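PDB 3MFN: uncharacterized protein from Dyadobacter fermentans, which is of unknown function but folds into a compact, largely helical domain of the DUF5618 family. Local coordinates for residues A[32-37]-A[81-86]. Sequence-based numbering, arbitrary orientation.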
loop_
_atom_site.group_PDB
_atom_site.type_symbol
_atom_site.label_atom_id
_atom_site.label_comp_id
_atom_site.label_asym_id
_atom_site.label_seq_id
_atom_site.Cartn_x
_atom_site.Cartn_y
_atom_site.Cartn_z
ATOM N N GLN A 32 3.270 30.432 7.476
ATOM C CA GLN A 32 2.641 29.322 6.703
ATOM C C GLN A 32 3.392 28.921 5.404
ATOM O O GLN A 32 2.839 28.247 4.525
ATOM C CB GLN A 32 1.143 29.595 6.500
ATOM C CG GLN A 32 0.443 28.776 5.413
ATOM C CD GLN A 32 0.476 29.467 4.057
ATOM O OE1 GLN A 32 0.588 30.691 3.976
ATOM N NE2 GLN A 32 0.386 28.683 2.987
ATOM N N GLU A 33 4.662 29.313 5.324
ATOM C CA GLU A 33 5.644 28.614 4.509
ATOM C C GLU A 33 6.071 27.267 5.200
ATOM O O GLU A 33 7.070 26.617 4.815
ATOM C CB GLU A 33 6.852 29.468 4.376
ATOM C CG GLU A 33 7.513 29.785 5.691
ATOM C CD GLU A 33 7.888 31.257 5.745
ATOM O OE1 GLU A 33 7.185 32.063 6.441
ATOM O OE2 GLU A 33 8.856 31.586 5.019
ATOM N N ALA A 34 5.357 26.913 6.262
ATOM C CA ALA A 34 5.184 25.522 6.650
ATOM C C ALA A 34 4.771 24.673 5.441
ATOM O O ALA A 34 5.274 23.574 5.266
ATOM C CB ALA A 34 4.124 25.414 7.734
ATOM N N VAL A 35 3.845 25.171 4.620
ATOM C CA VAL A 35 3.416 24.454 3.403
ATOM C C VAL A 35 4.571 24.231 2.403
ATOM O O VAL A 35 4.731 23.139 1.812
ATOM C CB VAL A 35 2.252 25.217 2.735
ATOM C CG1 VAL A 35 2.025 24.772 1.325
ATOM C CG2 VAL A 35 0.992 25.033 3.541
ATOM N N ILE A 36 5.408 25.254 2.238
ATOM C CA ILE A 36 6.550 25.152 1.344
ATOM C C ILE A 36 7.556 24.122 1.824
ATOM O O ILE A 36 8.049 23.304 1.044
ATOM C CB ILE A 36 7.189 26.502 1.191
ATOM C CG1 ILE A 36 6.310 27.335 0.233
ATOM C CG2 ILE A 36 8.645 26.404 0.683
ATOM C CD1 ILE A 36 4.908 27.713 0.761
ATOM N N GLU A 37 7.872 24.172 3.104
ATOM C CA GLU A 37 8.812 23.235 3.690
ATOM C C GLU A 37 8.287 21.749 3.560
ATOM O O GLU A 37 9.066 20.870 3.188
ATOM C CB GLU A 37 9.138 23.666 5.126
ATOM C CG GLU A 37 9.933 22.685 5.986
ATOM C CD GLU A 37 11.457 22.722 5.732
ATOM O OE1 GLU A 37 11.891 23.204 4.671
ATOM O OE2 GLU A 37 12.211 22.233 6.603
ATOM N N LEU A 81 0.751 19.213 8.779
ATOM C CA LEU A 81 -0.270 18.977 9.802
ATOM C C LEU A 81 0.050 19.581 11.174
ATOM O O LEU A 81 -0.839 20.147 11.828
ATOM C CB LEU A 81 -0.638 17.490 9.922
ATOM C CG LEU A 81 -1.271 16.849 8.648
ATOM C CD1 LEU A 81 -1.480 15.361 8.795
ATOM C CD2 LEU A 81 -2.611 17.518 8.271
ATOM N N ASP A 82 1.301 19.490 11.598
ATOM C CA ASP A 82 1.723 19.988 12.903
ATOM C C ASP A 82 1.575 21.486 12.943
ATOM O O ASP A 82 1.223 22.062 13.989
ATOM C CB ASP A 82 3.186 19.640 13.182
ATOM C CG ASP A 82 3.367 18.182 13.529
ATOM O OD1 ASP A 82 2.374 17.586 13.938
ATOM O OD2 ASP A 82 4.480 17.627 13.383
ATOM N N HIS A 83 1.857 22.118 11.806
ATOM C CA HIS A 83 1.743 23.548 11.724
ATOM C C HIS A 83 0.285 23.978 11.756
ATOM O O HIS A 83 -0.025 24.957 12.350
ATOM C CB HIS A 83 2.445 24.175 10.507
ATOM C CG HIS A 83 2.395 25.677 10.527
ATOM N ND1 HIS A 83 3.393 26.450 11.083
ATOM C CD2 HIS A 83 1.447 26.544 10.097
ATOM C CE1 HIS A 83 3.064 27.727 10.996
ATOM N NE2 HIS A 83 1.893 27.812 10.389
ATOM N N TYR A 84 -0.622 23.210 11.155
ATOM C CA TYR A 84 -2.045 23.582 11.151
ATOM C C TYR A 84 -2.750 23.322 12.509
ATOM O O TYR A 84 -3.542 24.146 12.990
ATOM C CB TYR A 84 -2.766 22.827 10.031
ATOM C CG TYR A 84 -4.247 23.134 9.898
ATOM C CD1 TYR A 84 -4.683 24.428 9.740
ATOM C CD2 TYR A 84 -5.202 22.126 9.893
ATOM C CE1 TYR A 84 -6.081 24.738 9.618
ATOM C CE2 TYR A 84 -6.587 22.417 9.766
ATOM C CZ TYR A 84 -7.007 23.724 9.635
ATOM O OH TYR A 84 -8.342 24.024 9.511
ATOM N N PHE A 85 -2.492 22.148 13.096
ATOM C CA PHE A 85 -3.219 21.694 14.291
ATOM C C PHE A 85 -2.518 22.127 15.591
ATOM O O PHE A 85 -3.101 22.105 16.689
ATOM C CB PHE A 85 -3.367 20.163 14.272
ATOM C CG PHE A 85 -4.351 19.643 13.241
ATOM C CD1 PHE A 85 -5.639 20.115 13.186
ATOM C CD2 PHE A 85 -3.992 18.638 12.388
ATOM C CE1 PHE A 85 -6.530 19.615 12.270
ATOM C CE2 PHE A 85 -4.868 18.139 11.497
ATOM C CZ PHE A 85 -6.130 18.640 11.418
ATOM N N GLY A 86 -1.261 22.512 15.455
ATOM C CA GLY A 86 -0.466 22.950 16.578
ATOM C C GLY A 86 -0.040 21.785 17.452
ATOM O O GLY A 86 0.433 20.735 16.959
#
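The imidazole of His83 lies over the methyl group of Ala34, a CH-pi contact that joins two antiparallel helices of a mainly helical bundle where the first turn of helix 34-52 meets the last turn of helix 63-85. Ala34 CB sits 3.6 Å from the centroid of the His83 ring, 26° off the ring normal. It is displaced toward the rim on the CG side, with His83 CG its nearest atom at 3.3 Å. In both residues the bond from CA to CB is directed toward the other segment, and the pair of methyl and methylene carbons, Ala34 CB and His83 CB, stands 3.5 Å apart. The helices come close here, with 6.4 Å between Ala34 CA and His83 CA. The chi1 of -175° sets CG anti to the backbone N, and the ring extends past Ala34 toward Gln32, ahead of helix 34-52, while a chi2 of 92° turns its face to the methyl.

Beyond the methyl, the far end of the imidazole reaches Gln32, just ahead of the N-cap residue Glu33. This is a looser van der Waals approach to the backbone, and no hydrogen bond crosses between the segments. The Gln32 side chain instead leads away to Glu150 and Leu153 on helix 132-153. The same helix packs against Tyr84, whose ring meets Trp148 nearly at right angles, so helix 132-153 touches side chains of both segments. Ala34 is buried, whereas His83 remains exposed at the margin of the interface. At the outer end of its ring, His83 NE2 comes within 4.1 Å of Gln32 CA.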